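Local structure of pilin, type IV (Thermus thermophilus, 4BHR) at residues Ala9-Val14 against Gly82-Gln87; Thr16-Glu21 against Gly27-Leu32; Ala20-Thr25 against Val59-Thr64. The protein is a type IV pilin, probably a subunit built into the thin surface filaments of type IV pili, represented here by its soluble globular domain. All coordinates share one frame; numbering follows the deposited sequence.

Contact 1. Residues Ala9-Val14 against Gly82-Gln87; sequences AYVRNV and GQFSFQ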
ATOM      1  N   ALA A   9       9.299   5.116   0.525  1.00 20.17           N
ATOM      2  CA  ALA A   9       8.558   6.225   1.054  1.00 18.24           C
ATOM      3  C   ALA A   9       7.156   6.296   0.470  1.00 18.79           C
ATOM      4  O   ALA A   9       6.158   6.446   1.230  1.00 18.83           O
ATOM      5  CB  ALA A   9       9.309   7.535   0.782  1.00 19.32           C
ATOM      6  N   TYR A  10       7.071   6.140  -0.857  1.00 18.90           N
ATOM      7  CA  TYR A  10       5.780   6.151  -1.515  1.00 18.54           C
ATOM      8  C   TYR A  10       4.868   5.038  -0.968  1.00 18.80           C
ATOM      9  O   TYR A  10       3.708   5.287  -0.704  1.00 17.86           O
ATOM     10  CB  TYR A  10       5.940   5.971  -3.016  1.00 19.55           C
ATOM     11  CG  TYR A  10       4.616   5.983  -3.775  1.00 18.34           C
ATOM     12  CD1 TYR A  10       3.883   7.155  -3.921  1.00 17.65           C
ATOM     13  CD2 TYR A  10       4.103   4.818  -4.331  1.00 17.49           C
ATOM     14  CE1 TYR A  10       2.698   7.172  -4.626  1.00 18.48           C
ATOM     15  CE2 TYR A  10       2.897   4.828  -5.032  1.00 18.08           C
ATOM     16  CZ  TYR A  10       2.211   6.010  -5.196  1.00 18.29           C
ATOM     17  OH  TYR A  10       1.028   6.026  -5.892  1.00 18.05           O
ATOM     18  N   VAL A  11       5.405   3.830  -0.818  1.00 18.55           N
ATOM     19  CA  VAL A  11       4.626   2.706  -0.289  1.00 16.64           C
ATOM     20  C   VAL A  11       4.077   2.992   1.107  1.00 17.41           C
ATOM     21  O   VAL A  11       2.880   2.742   1.394  1.00 15.99           O
ATOM     22  CB  VAL A  11       5.423   1.385  -0.362  1.00 17.99           C
ATOM     23  CG1 VAL A  11       4.898   0.355   0.595  1.00 17.95           C
ATOM     24  CG2 VAL A  11       5.486   0.901  -1.821  1.00 16.56           C
ATOM     25  N   ARG A  12       4.915   3.588   1.970  1.00 16.15           N
ATOM     26  CA  ARG A  12       4.512   3.846   3.326  1.00 18.19           C
ATOM     27  C   ARG A  12       3.476   4.963   3.341  1.00 16.69           C
ATOM     28  O   ARG A  12       2.527   4.920   4.123  1.00 17.12           O
ATOM     29  CB  ARG A  12       5.720   4.191   4.199  1.00 19.83           C
ATOM     30  CG  ARG A  12       5.383   4.306   5.697  1.00 23.31           C
ATOM     31  CD  ARG A  12       4.878   2.999   6.251  1.00 22.39           C
ATOM     32  NE  ARG A  12       4.417   3.039   7.653  1.00 23.97           N
ATOM     33  CZ  ARG A  12       3.200   3.415   8.009  1.00 24.77           C
ATOM     34  NH1 ARG A  12       2.333   3.862   7.094  1.00 24.89           N
ATOM     35  NH2 ARG A  12       2.859   3.384   9.281  1.00 26.06           N
ATOM     36  N   ASN A  13       3.669   5.974   2.479  1.00 16.65           N
ATOM     37  CA  ASN A  13       2.737   7.058   2.390  1.00 17.79           C
ATOM     38  C   ASN A  13       1.368   6.606   1.823  1.00 15.98           C
ATOM     39  O   ASN A  13       0.308   7.059   2.276  1.00 16.87           O
ATOM     40  CB  ASN A  13       3.343   8.232   1.599  1.00 19.09           C
ATOM     41  CG  ASN A  13       4.584   8.844   2.290  1.00 23.61           C
ATOM     42  OD1 ASN A  13       4.781   8.771   3.526  1.00 23.55           O
ATOM     43  ND2 ASN A  13       5.448   9.439   1.474  1.00 28.99           N
ATOM     44  N   VAL A  14       1.385   5.657   0.883  1.00 15.06           N
ATOM     45  CA  VAL A  14       0.147   5.051   0.388  1.00 14.09           C
ATOM     46  C   VAL A  14      -0.558   4.344   1.529  1.00 13.86           C
ATOM     47  O   VAL A  14      -1.780   4.446   1.701  1.00 13.17           O
ATOM     48  CB  VAL A  14       0.400   4.090  -0.786  1.00 13.59           C
ATOM     49  CG1 VAL A  14      -0.843   3.239  -1.077  1.00 14.47           C
ATOM     50  CG2 VAL A  14       0.789   4.851  -2.033  1.00 15.17           C
ATOM     51  N   GLY A  82       2.929  -3.920  10.233  1.00 19.38           N
ATOM     52  CA  GLY A  82       3.448  -2.578  10.294  1.00 21.21           C
ATOM     53  C   GLY A  82       4.859  -2.601   9.734  1.00 25.38           C
ATOM     54  O   GLY A  82       5.604  -1.650   9.923  1.00 25.21           O
ATOM     55  N   GLN A  83       5.177  -3.670   8.998  1.00 23.52           N
ATOM     56  CA  GLN A  83       6.531  -3.887   8.454  1.00 23.85           C
ATOM     57  C   GLN A  83       6.613  -3.850   6.938  1.00 20.93           C
ATOM     58  O   GLN A  83       5.745  -4.355   6.251  1.00 19.18           O
ATOM     59  CB  GLN A  83       7.023  -5.272   8.895  1.00 27.61           C
ATOM     60  CG  GLN A  83       7.165  -5.453  10.409  1.00 31.24           C
ATOM     61  CD  GLN A  83       7.515  -6.886  10.778  1.00 34.20           C
ATOM     62  OE1 GLN A  83       7.633  -7.755   9.914  1.00 44.75           O
ATOM     63  NE2 GLN A  83       7.667  -7.140  12.053  1.00 42.92           N
ATOM     64  N   PHE A  84       7.735  -3.334   6.435  1.00 19.67           N
ATOM     65  CA  PHE A  84       8.132  -3.482   5.035  1.00 19.86           C
ATOM     66  C   PHE A  84       8.743  -4.858   4.791  1.00 19.02           C
ATOM     67  O   PHE A  84       9.381  -5.439   5.684  1.00 20.33           O
ATOM     68  CB  PHE A  84       9.238  -2.512   4.654  1.00 20.94           C
ATOM     69  CG  PHE A  84       8.819  -1.055   4.585  1.00 23.11           C
ATOM     70  CD1 PHE A  84       8.166  -0.579   3.488  1.00 22.34           C
ATOM     71  CD2 PHE A  84       9.109  -0.189   5.636  1.00 27.70           C
ATOM     72  CE1 PHE A  84       7.787   0.743   3.391  1.00 26.00           C
ATOM     73  CE2 PHE A  84       8.727   1.146   5.564  1.00 29.97           C
ATOM     74  CZ  PHE A  84       8.085   1.603   4.414  1.00 27.60           C
ATOM     75  N   SER A  85       8.489  -5.381   3.603  1.00 20.11           N
ATOM     76  CA  SER A  85       9.176  -6.578   3.088  1.00 18.10           C
ATOM     77  C   SER A  85       9.738  -6.278   1.723  1.00 18.16           C
ATOM     78  O   SER A  85       9.148  -5.513   0.943  1.00 18.80           O
ATOM     79  CB  SER A  85       8.182  -7.728   2.987  1.00 18.76           C
ATOM     80  OG  SER A  85       7.912  -8.205   4.288  1.00 23.99           O
ATOM     81  N   PHE A  86      10.918  -6.830   1.417  1.00 14.67           N
ATOM     82  CA  PHE A  86      11.538  -6.532   0.143  1.00 15.95           C
ATOM     83  C   PHE A  86      11.771  -7.863  -0.541  1.00 18.30           C
ATOM     84  O   PHE A  86      12.260  -8.786   0.101  1.00 19.06           O
ATOM     85  CB  PHE A  86      12.942  -5.912   0.350  1.00 16.56           C
ATOM     86  CG  PHE A  86      12.920  -4.606   1.110  1.00 16.60           C
ATOM     87  CD1 PHE A  86      12.956  -4.590   2.497  1.00 17.25           C
ATOM     88  CD2 PHE A  86      12.895  -3.408   0.422  1.00 16.57           C
ATOM     89  CE1 PHE A  86      12.932  -3.389   3.206  1.00 21.32           C
ATOM     90  CE2 PHE A  86      12.903  -2.205   1.130  1.00 17.35           C
ATOM     91  CZ  PHE A  86      12.916  -2.219   2.512  1.00 16.81           C
ATOM     92  N   GLN A  87      11.473  -7.915  -1.829  1.00 19.71           N
ATOM     93  CA  GLN A  87      11.603  -9.160  -2.597  1.00 21.24           C
ATOM     94  C   GLN A  87      12.651  -8.981  -3.648  1.00 21.88           C
ATOM     95  O   GLN A  87      12.648  -8.011  -4.383  1.00 21.28           O
ATOM     96  CB  GLN A  87      10.285  -9.554  -3.232  1.00 20.94           C
ATOM     97  CG  GLN A  87       9.239  -9.924  -2.185  1.00 23.16           C
ATOM     98  CD  GLN A  87       8.518  -8.679  -1.696  1.00 27.37           C
ATOM     99  OE1 GLN A  87       8.227  -7.778  -2.496  1.00 33.10           O
ATOM    100  NE2 GLN A  87       8.237  -8.598  -0.390  1.00 29.43           N
TER

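Contact 2. Residues Thr16-Glu21 against Gly27-Leu32; sequences TAVEAE and GALPQL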
ATOM      1  N   THR A  16      -0.386   4.970   4.797  1.00 16.22           N
ATOM      2  CA  THR A  16      -0.993   6.051   5.590  1.00 19.04           C
ATOM      3  C   THR A  16      -2.303   6.573   5.017  1.00 17.58           C
ATOM      4  O   THR A  16      -3.315   6.726   5.757  1.00 18.11           O
ATOM      5  CB  THR A  16       0.017   7.201   5.791  1.00 20.78           C
ATOM      6  OG1 THR A  16       1.114   6.687   6.534  1.00 20.98           O
ATOM      7  CG2 THR A  16      -0.646   8.337   6.635  1.00 20.46           C
ATOM      8  N   ALA A  17      -2.312   6.800   3.695  1.00 18.35           N
ATOM      9  CA  ALA A  17      -3.487   7.290   3.005  1.00 17.82           C
ATOM     10  C   ALA A  17      -4.647   6.292   2.983  1.00 17.94           C
ATOM     11  O   ALA A  17      -5.811   6.676   3.068  1.00 19.08           O
ATOM     12  CB  ALA A  17      -3.114   7.746   1.586  1.00 17.10           C
ATOM     13  N   VAL A  18      -4.351   5.000   2.856  1.00 17.08           N
ATOM     14  CA  VAL A  18      -5.392   3.983   2.884  1.00 15.84           C
ATOM     15  C   VAL A  18      -5.978   3.921   4.294  1.00 15.78           C
ATOM     16  O   VAL A  18      -7.193   3.840   4.442  1.00 16.49           O
ATOM     17  CB  VAL A  18      -4.802   2.567   2.524  1.00 14.62           C
ATOM     18  CG1 VAL A  18      -5.856   1.467   2.774  1.00 17.15           C
ATOM     19  CG2 VAL A  18      -4.240   2.501   1.114  1.00 15.05           C
ATOM     20  N   GLU A  19      -5.119   3.983   5.312  1.00 17.12           N
ATOM     21  CA  GLU A  19      -5.565   3.857   6.695  1.00 19.53           C
ATOM     22  C   GLU A  19      -6.500   5.031   7.020  1.00 21.64           C
ATOM     23  O   GLU A  19      -7.491   4.872   7.745  1.00 20.85           O
ATOM     24  CB  GLU A  19      -4.367   3.771   7.639  1.00 22.50           C
ATOM     25  CG  GLU A  19      -4.718   3.658   9.107  1.00 24.51           C
ATOM     26  CD  GLU A  19      -5.551   2.428   9.421  1.00 26.91           C
ATOM     27  OE1 GLU A  19      -5.238   1.317   8.922  1.00 27.48           O
ATOM     28  OE2 GLU A  19      -6.516   2.585  10.173  1.00 25.18           O
ATOM     29  N   ALA A  20      -6.196   6.182   6.406  1.00 21.28           N
ATOM     30  CA  ALA A  20      -6.966   7.414   6.596  1.00 22.49           C
ATOM     31  C   ALA A  20      -8.363   7.311   5.964  1.00 24.07           C
ATOM     32  O   ALA A  20      -9.278   8.080   6.331  1.00 24.06           O
ATOM     33  CB  ALA A  20      -6.184   8.594   6.033  1.00 20.94           C
ATOM     34  N   GLU A  21      -8.572   6.350   5.061  1.00 20.20           N
ATOM     35  CA  GLU A  21      -9.874   6.090   4.433  1.00 21.73           C
ATOM     36  C   GLU A  21     -10.733   5.066   5.202  1.00 20.68           C
ATOM     37  O   GLU A  21     -11.857   4.771   4.793  1.00 22.78           O
ATOM     38  CB  GLU A  21      -9.716   5.619   2.994  1.00 22.81           C
ATOM     39  CG  GLU A  21      -9.066   6.679   2.121  1.00 25.31           C
ATOM     40  CD  GLU A  21      -9.907   7.932   2.074  1.00 32.51           C
ATOM     41  OE1 GLU A  21     -11.156   7.831   1.851  1.00 33.51           O
ATOM     42  OE2 GLU A  21      -9.323   9.018   2.276  1.00 32.19           O
ATOM     43  N   GLY A  27     -14.885   1.065  11.220  1.00 28.81           N
ATOM     44  CA  GLY A  27     -13.472   0.624  11.056  1.00 27.16           C
ATOM     45  C   GLY A  27     -13.235  -0.171   9.788  1.00 26.24           C
ATOM     46  O   GLY A  27     -12.180  -0.782   9.623  1.00 28.73           O
ATOM     47  N   ALA A  28     -14.199  -0.189   8.878  1.00 24.31           N
ATOM     48  CA  ALA A  28     -14.077  -0.977   7.647  1.00 23.42           C
ATOM     49  C   ALA A  28     -13.149  -0.272   6.673  1.00 20.44           C
ATOM     50  O   ALA A  28     -13.174   0.962   6.604  1.00 23.08           O
ATOM     51  CB  ALA A  28     -15.435  -1.133   6.997  1.00 25.47           C
ATOM     52  N   LEU A  29     -12.341  -1.047   5.923  1.00 20.10           N
ATOM     53  CA  LEU A  29     -11.453  -0.489   4.876  1.00 19.68           C
ATOM     54  C   LEU A  29     -12.246   0.008   3.667  1.00 21.24           C
ATOM     55  O   LEU A  29     -13.374  -0.429   3.456  1.00 22.97           O
ATOM     56  CB  LEU A  29     -10.518  -1.592   4.363  1.00 20.02           C
ATOM     57  CG  LEU A  29      -9.349  -1.932   5.278  1.00 20.89           C
ATOM     58  CD1 LEU A  29      -8.673  -3.127   4.652  1.00 22.02           C
ATOM     59  CD2 LEU A  29      -8.365  -0.796   5.413  1.00 23.32           C
ATOM     60  N   PRO A  30     -11.667   0.937   2.871  1.00 21.99           N
ATOM     61  CA  PRO A  30     -12.334   1.276   1.596  1.00 22.15           C
ATOM     62  C   PRO A  30     -12.330   0.063   0.681  1.00 21.72           C
ATOM     63  O   PRO A  30     -11.684  -0.959   1.015  1.00 20.80           O
ATOM     64  CB  PRO A  30     -11.453   2.377   1.007  1.00 21.83           C
ATOM     65  CG  PRO A  30     -10.114   2.231   1.673  1.00 20.92           C
ATOM     66  CD  PRO A  30     -10.378   1.623   3.045  1.00 21.40           C
ATOM     67  N   GLN A  31     -13.051   0.158  -0.440  1.00 19.85           N
ATOM     68  CA  GLN A  31     -13.169  -0.939  -1.403  1.00 21.09           C
ATOM     69  C   GLN A  31     -11.783  -1.194  -2.035  1.00 19.22           C
ATOM     70  O   GLN A  31     -11.161  -0.282  -2.554  1.00 19.74           O
ATOM     71  CB  GLN A  31     -14.094  -0.503  -2.537  1.00 21.93           C
ATOM     72  CG  GLN A  31     -14.266  -1.537  -3.643  1.00 22.65           C
ATOM     73  CD  GLN A  31     -14.894  -2.826  -3.158  1.00 26.78           C
ATOM     74  OE1 GLN A  31     -15.844  -2.793  -2.382  1.00 28.33           O
ATOM     75  NE2 GLN A  31     -14.350  -3.979  -3.596  1.00 25.31           N
ATOM     76  N   LEU A  32     -11.341  -2.436  -1.939  1.00 17.97           N
ATOM     77  CA  LEU A  32     -10.059  -2.880  -2.443  1.00 16.40           C
ATOM     78  C   LEU A  32     -10.278  -4.122  -3.289  1.00 17.41           C
ATOM     79  O   LEU A  32     -11.306  -4.812  -3.106  1.00 18.27           O
ATOM     80  CB  LEU A  32      -9.146  -3.226  -1.258  1.00 15.47           C
ATOM     81  CG  LEU A  32      -8.672  -2.016  -0.415  1.00 16.79           C
ATOM     82  CD1 LEU A  32      -7.850  -2.505   0.768  1.00 15.27           C
ATOM     83  CD2 LEU A  32      -7.822  -1.090  -1.281  1.00 15.58           C
TER

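Contact 3. Residues Ala20-Thr25 against Val59-Thr64; sequences AERDPT and VNFTVT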
ATOM      1  N   ALA A  20      -6.196   6.182   6.406  1.00 21.28           N
ATOM      2  CA  ALA A  20      -6.966   7.414   6.596  1.00 22.49           C
ATOM      3  C   ALA A  20      -8.363   7.311   5.964  1.00 24.07           C
ATOM      4  O   ALA A  20      -9.278   8.080   6.331  1.00 24.06           O
ATOM      5  CB  ALA A  20      -6.184   8.594   6.033  1.00 20.94           C
ATOM      6  N   GLU A  21      -8.572   6.350   5.061  1.00 20.20           N
ATOM      7  CA  GLU A  21      -9.874   6.090   4.433  1.00 21.73           C
ATOM      8  C   GLU A  21     -10.733   5.066   5.202  1.00 20.68           C
ATOM      9  O   GLU A  21     -11.857   4.771   4.793  1.00 22.78           O
ATOM     10  CB  GLU A  21      -9.716   5.619   2.994  1.00 22.81           C
ATOM     11  CG  GLU A  21      -9.066   6.679   2.121  1.00 25.31           C
ATOM     12  CD  GLU A  21      -9.907   7.932   2.074  1.00 32.51           C
ATOM     13  OE1 GLU A  21     -11.156   7.831   1.851  1.00 33.51           O
ATOM     14  OE2 GLU A  21      -9.323   9.018   2.276  1.00 32.19           O
ATOM     15  N   ARG A  22     -10.196   4.511   6.293  1.00 20.17           N
ATOM     16  CA  ARG A  22     -10.974   3.555   7.090  1.00 20.57           C
ATOM     17  C   ARG A  22     -12.235   4.253   7.615  1.00 21.67           C
ATOM     18  O   ARG A  22     -12.129   5.372   8.075  1.00 24.66           O
ATOM     19  CB  ARG A  22     -10.129   3.039   8.244  1.00 21.36           C
ATOM     20  CG  ARG A  22     -10.700   1.793   8.897  1.00 22.76           C
ATOM     21  CD  ARG A  22      -9.809   1.312  10.051  1.00 23.42           C
ATOM     22  NE  ARG A  22      -8.504   0.753   9.635  1.00 21.85           N
ATOM     23  CZ  ARG A  22      -8.320  -0.498   9.179  1.00 21.65           C
ATOM     24  NH1 ARG A  22      -9.362  -1.341   9.054  1.00 20.74           N
ATOM     25  NH2 ARG A  22      -7.088  -0.905   8.843  1.00 20.56           N
ATOM     26  N   ASP A  23     -13.382   3.577   7.543  1.00 24.21           N
ATOM     27  CA  ASP A  23     -14.665   4.149   7.996  1.00 27.85           C
ATOM     28  C   ASP A  23     -14.546   4.501   9.466  1.00 31.62           C
ATOM     29  O   ASP A  23     -14.074   3.679  10.256  1.00 29.54           O
ATOM     30  CB  ASP A  23     -15.792   3.154   7.747  1.00 29.51           C
ATOM     31  CG  ASP A  23     -17.152   3.758   7.999  1.00 35.44           C
ATOM     32  OD1 ASP A  23     -17.710   4.361   7.057  1.00 40.28           O
ATOM     33  OD2 ASP A  23     -17.627   3.659   9.148  1.00 33.47           O
ATOM     34  N   PRO A  24     -14.905   5.742   9.847  1.00 33.67           N
ATOM     35  CA  PRO A  24     -14.707   6.147  11.244  1.00 35.61           C
ATOM     36  C   PRO A  24     -15.718   5.473  12.173  1.00 37.80           C
ATOM     37  O   PRO A  24     -15.455   5.345  13.368  1.00 45.82           O
ATOM     38  CB  PRO A  24     -14.912   7.675  11.217  1.00 35.09           C
ATOM     39  CG  PRO A  24     -15.691   7.950   9.958  1.00 34.96           C
ATOM     40  CD  PRO A  24     -15.419   6.834   8.996  1.00 34.29           C
ATOM     41  N   THR A  25     -16.855   5.032  11.642  1.00 39.27           N
ATOM     42  CA  THR A  25     -17.863   4.392  12.496  1.00 41.98           C
ATOM     43  C   THR A  25     -17.657   2.881  12.639  1.00 39.02           C
ATOM     44  O   THR A  25     -17.668   2.372  13.754  1.00 36.82           O
ATOM     45  CB  THR A  25     -19.310   4.667  12.041  1.00 42.04           C
ATOM     46  OG1 THR A  25     -19.594   3.915  10.857  1.00 46.42           O
ATOM     47  CG2 THR A  25     -19.515   6.130  11.754  1.00 41.70           C
ATOM     48  N   VAL A  59      -9.424  -6.745   7.976  1.00 18.85           N
ATOM     49  CA  VAL A  59      -9.107  -5.513   8.709  1.00 16.10           C
ATOM     50  C   VAL A  59      -7.896  -4.774   8.116  1.00 15.78           C
ATOM     51  O   VAL A  59      -7.861  -3.530   8.082  1.00 15.90           O
ATOM     52  CB  VAL A  59      -8.843  -5.835  10.206  1.00 16.56           C
ATOM     53  CG1 VAL A  59      -8.291  -4.635  10.958  1.00 18.95           C
ATOM     54  CG2 VAL A  59     -10.170  -6.290  10.850  1.00 17.67           C
ATOM     55  N   ASN A  60      -6.887  -5.551   7.755  1.00 15.64           N
ATOM     56  CA  ASN A  60      -5.599  -5.018   7.294  1.00 16.05           C
ATOM     57  C   ASN A  60      -5.455  -5.078   5.801  1.00 14.80           C
ATOM     58  O   ASN A  60      -6.302  -5.687   5.097  1.00 15.78           O
ATOM     59  CB  ASN A  60      -4.483  -5.805   8.016  1.00 15.98           C
ATOM     60  CG  ASN A  60      -4.335  -5.379   9.443  1.00 15.94           C
ATOM     61  OD1 ASN A  60      -3.949  -4.234   9.713  1.00 18.47           O
ATOM     62  ND2 ASN A  60      -4.652  -6.286  10.413  1.00 15.87           N
ATOM     63  N   PHE A  61      -4.381  -4.455   5.302  1.00 13.46           N
ATOM     64  CA  PHE A  61      -4.170  -4.385   3.849  1.00 13.73           C
ATOM     65  C   PHE A  61      -2.678  -4.495   3.563  1.00 12.98           C
ATOM     66  O   PHE A  61      -1.829  -4.326   4.447  1.00 14.93           O
ATOM     67  CB  PHE A  61      -4.730  -3.054   3.272  1.00 13.89           C
ATOM     68  CG  PHE A  61      -4.160  -1.829   3.960  1.00 14.36           C
ATOM     69  CD1 PHE A  61      -2.980  -1.255   3.463  1.00 14.92           C
ATOM     70  CD2 PHE A  61      -4.764  -1.262   5.083  1.00 13.89           C
ATOM     71  CE1 PHE A  61      -2.393  -0.146   4.104  1.00 15.26           C
ATOM     72  CE2 PHE A  61      -4.191  -0.173   5.727  1.00 14.44           C
ATOM     73  CZ  PHE A  61      -3.008   0.397   5.237  1.00 14.21           C
ATOM     74  N   THR A  62      -2.361  -4.725   2.322  1.00 13.55           N
ATOM     75  CA  THR A  62      -0.946  -4.796   1.872  1.00 14.69           C
ATOM     76  C   THR A  62      -0.783  -3.877   0.664  1.00 14.67           C
ATOM     77  O   THR A  62      -1.566  -3.918  -0.292  1.00 13.98           O
ATOM     78  CB  THR A  62      -0.540  -6.230   1.466  1.00 16.54           C
ATOM     79  OG1 THR A  62      -0.676  -7.106   2.606  1.00 18.44           O
ATOM     80  CG2 THR A  62       0.966  -6.291   1.001  1.00 17.34           C
ATOM     81  N   VAL A  63       0.270  -3.059   0.693  1.00 13.24           N
ATOM     82  CA  VAL A  63       0.600  -2.187  -0.425  1.00 13.28           C
ATOM     83  C   VAL A  63       1.824  -2.775  -1.077  1.00 14.92           C
ATOM     84  O   VAL A  63       2.824  -3.046  -0.374  1.00 15.41           O
ATOM     85  CB  VAL A  63       0.978  -0.754   0.100  1.00 12.87           C
ATOM     86  CG1 VAL A  63       1.241   0.175  -1.098  1.00 13.69           C
ATOM     87  CG2 VAL A  63      -0.152  -0.205   0.947  1.00 13.65           C
ATOM     88  N   THR A  64       1.760  -2.976  -2.391  1.00 16.05           N
ATOM     89  CA  THR A  64       2.888  -3.585  -3.094  1.00 17.23           C
ATOM     90  C   THR A  64       3.307  -2.802  -4.325  1.00 15.12           C
ATOM     91  O   THR A  64       2.485  -2.497  -5.167  1.00 16.72           O
ATOM     92  CB  THR A  64       2.529  -5.005  -3.551  1.00 17.78           C
ATOM     93  OG1 THR A  64       2.141  -5.785  -2.408  1.00 20.39           O
ATOM     94  CG2 THR A  64       3.799  -5.633  -4.205  1.00 21.32           C
TER

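Contact 1. Residues Ala9-Val14 against Gly82-Gln87
In the type IV pilin fold a helix lies across one face of an antiparallel sheet, and at Val-11, Arg-12 and Phe-84 that helix meets the last strand of the sheet. Segment 9-14 is part of helix 6-20; segment 82-87 carries strand 83-87, an outermost strand of the sheet within the chain. The backbones stay well apart, the nearest CA atoms being those of Arg-12 and Phe-84, so side chains from both segments fill the distance. Phe-84 has CG anti to its own carbonyl carbon (chi1 -70°), which carries the far end of the ring to the helix. There CE1 of Phe-84 lies 4.0 Å from CG1 of Val-11, the methyl branch set beside the carbonyl carbon of its residue. The ring also runs roughly at right angles to the Arg-12 side chain and touches its aliphatic part, while the guanidinium plane is turned 63° from the ring plane, so the two flat groups are not stacked. Phe-77 of strand 74-78 meets Phe-84 edge-to-face and also touches Val-11 and Arg-12, which joins the contact to the neighbouring strand. Gly-82 and Gln-83 both face Asp-78 in a G1 beta bulge. A leucine in place of Phe-84 would probably leave the methylenes of Arg-12 without their aromatic neighbour and open a gap beside Phe-77. The tightest touch is made by Arg-12 CB, 3.5 Å from CZ of Phe-84, with CG and CD of the same arginine each 4.0 Å from that carbon.

Contact 2. Residues Thr16-Glu21 against Gly27-Leu32
Val-18 in the last turn of helix 6-20 and Glu-21 just after it pack against Leu-29 and Pro-30, where the loop between the pilin's N-terminal helix and its antiparallel sheet folds back on the end of the helix. The apolar contacts carry most of this meeting. CB of Glu-21 sits 3.7 Å from CG of Pro-30, and the neighbouring ring carbon CD is only slightly farther from that same CB. Glu-21 has CG anti to its carbonyl carbon (chi1 -63°) and a second bend at chi2, so its methylene base faces the proline while its carboxylate is carried away from the loop. On the inner side CG1 of Val-18 lies 4.3 Å from CD2 of Leu-29 and 4.5 Å from CG of Pro-30, a looser touch between the branch tips and the ring. Phe-61 of strand 61-67 is touched by Val-18, Leu-29 and Leu-32 alike, and Val-52 by Val-18 and Leu-32, so these side chains pass from the surface into the space between helix and sheet.

Polar backbone atoms meet the loop by plain van der Waals contact: the Val-18 carbonyl O is 4.1 Å from CD of Pro-30, and the Glu-21 O is 3.9 Å from the same carbon. The hydrogen bonds of the helix end are its own. Ala-20 N bonds to Thr-16 O, while Glu-21 N is held by Val-18 O at 2.9 Å and only weakly by Ala-17 O at 3.4 Å, a tightening of the last turn as the chain leaves the helix.

Pro-30 has no backbone N-H to donate and offers the helix end the carbons of its ring, and the union of the two segments rests on van der Waals packing of carbon against carbon at the surface.

Contact 3. Residues Ala20-Thr25 against Val59-Thr64
Arg-22 reaches across to the carbonyl of Val-59, and its guanidinium supplies both hydrogen bonds between the segments. NH1 and NH2 of Arg-22 grip the one oxygen end-on, each 2.8 Å from Val-59 O, with that oxygen lying in the guanidinium plane. Because one oxygen serves two donors, neither bond is straight: the N-H...O angles are 144° and 143°. The NH1 nitrogen arrives in the carbonyl plane, on a lone pair, whereas NH2 is tilted 22° from that plane. Arg-22 starts with CG anti to its backbone N and turns at chi3, which brings the head of the chain round to the Val-59 carbonyl.

Two more bonds engage the guanidinium: NE of Arg-22 forms a salt bridge with Glu-19 OE2, and NH1 has a second acceptor in Gly-27 O, so helix end, loop and strand approach all draw on one side chain. The carboxylate would probably steady the positive charge and fix the guanidinium's rotation. Beside these bonds NH2 of Arg-22 stands near the plane of the Phe-61 ring, 4.3 Å from CE2 at its edge, and CG1 of Val-59 lies 4.0 Å from NH1 of that arginine.

Farther along the loop, Asp-23 OD2 is a local acceptor. It receives Thr-25 OG1 at 2.6 Å, nearly along its C-O axis, and Thr-25 N at 2.9 Å, from above the carboxylate plane; Thr-26 N is a further donor. The bond from Thr-25 N, two residues on, makes an Asx turn, placed in the connection from helix 6-20 toward the sheet of a pilin globular domain, with the arginine tying that connection to the lead-in of strand 61-67.

Overall arrangement
From the N terminus the chain runs along helix 6-20, which first supplies one side of contact 1 and then, at its far end, one side of contact 2. Contact 2 closes the shortest loop, as 27-32 folds back on the helix end. Contact 3 starts from the same region, sharing Ala-20 and Glu-21, and closes a longer loop at 59-64; the centres of these two lie about 3 Å apart. Contact 1 encloses both, reaching to 82-87; its centre lies across the chain's centre from that of contact 2. Contacts 1 and 3 meet where Val-14 packs on Val-63. Together they tie helix, following loop, central strand and last strand into one globular domain.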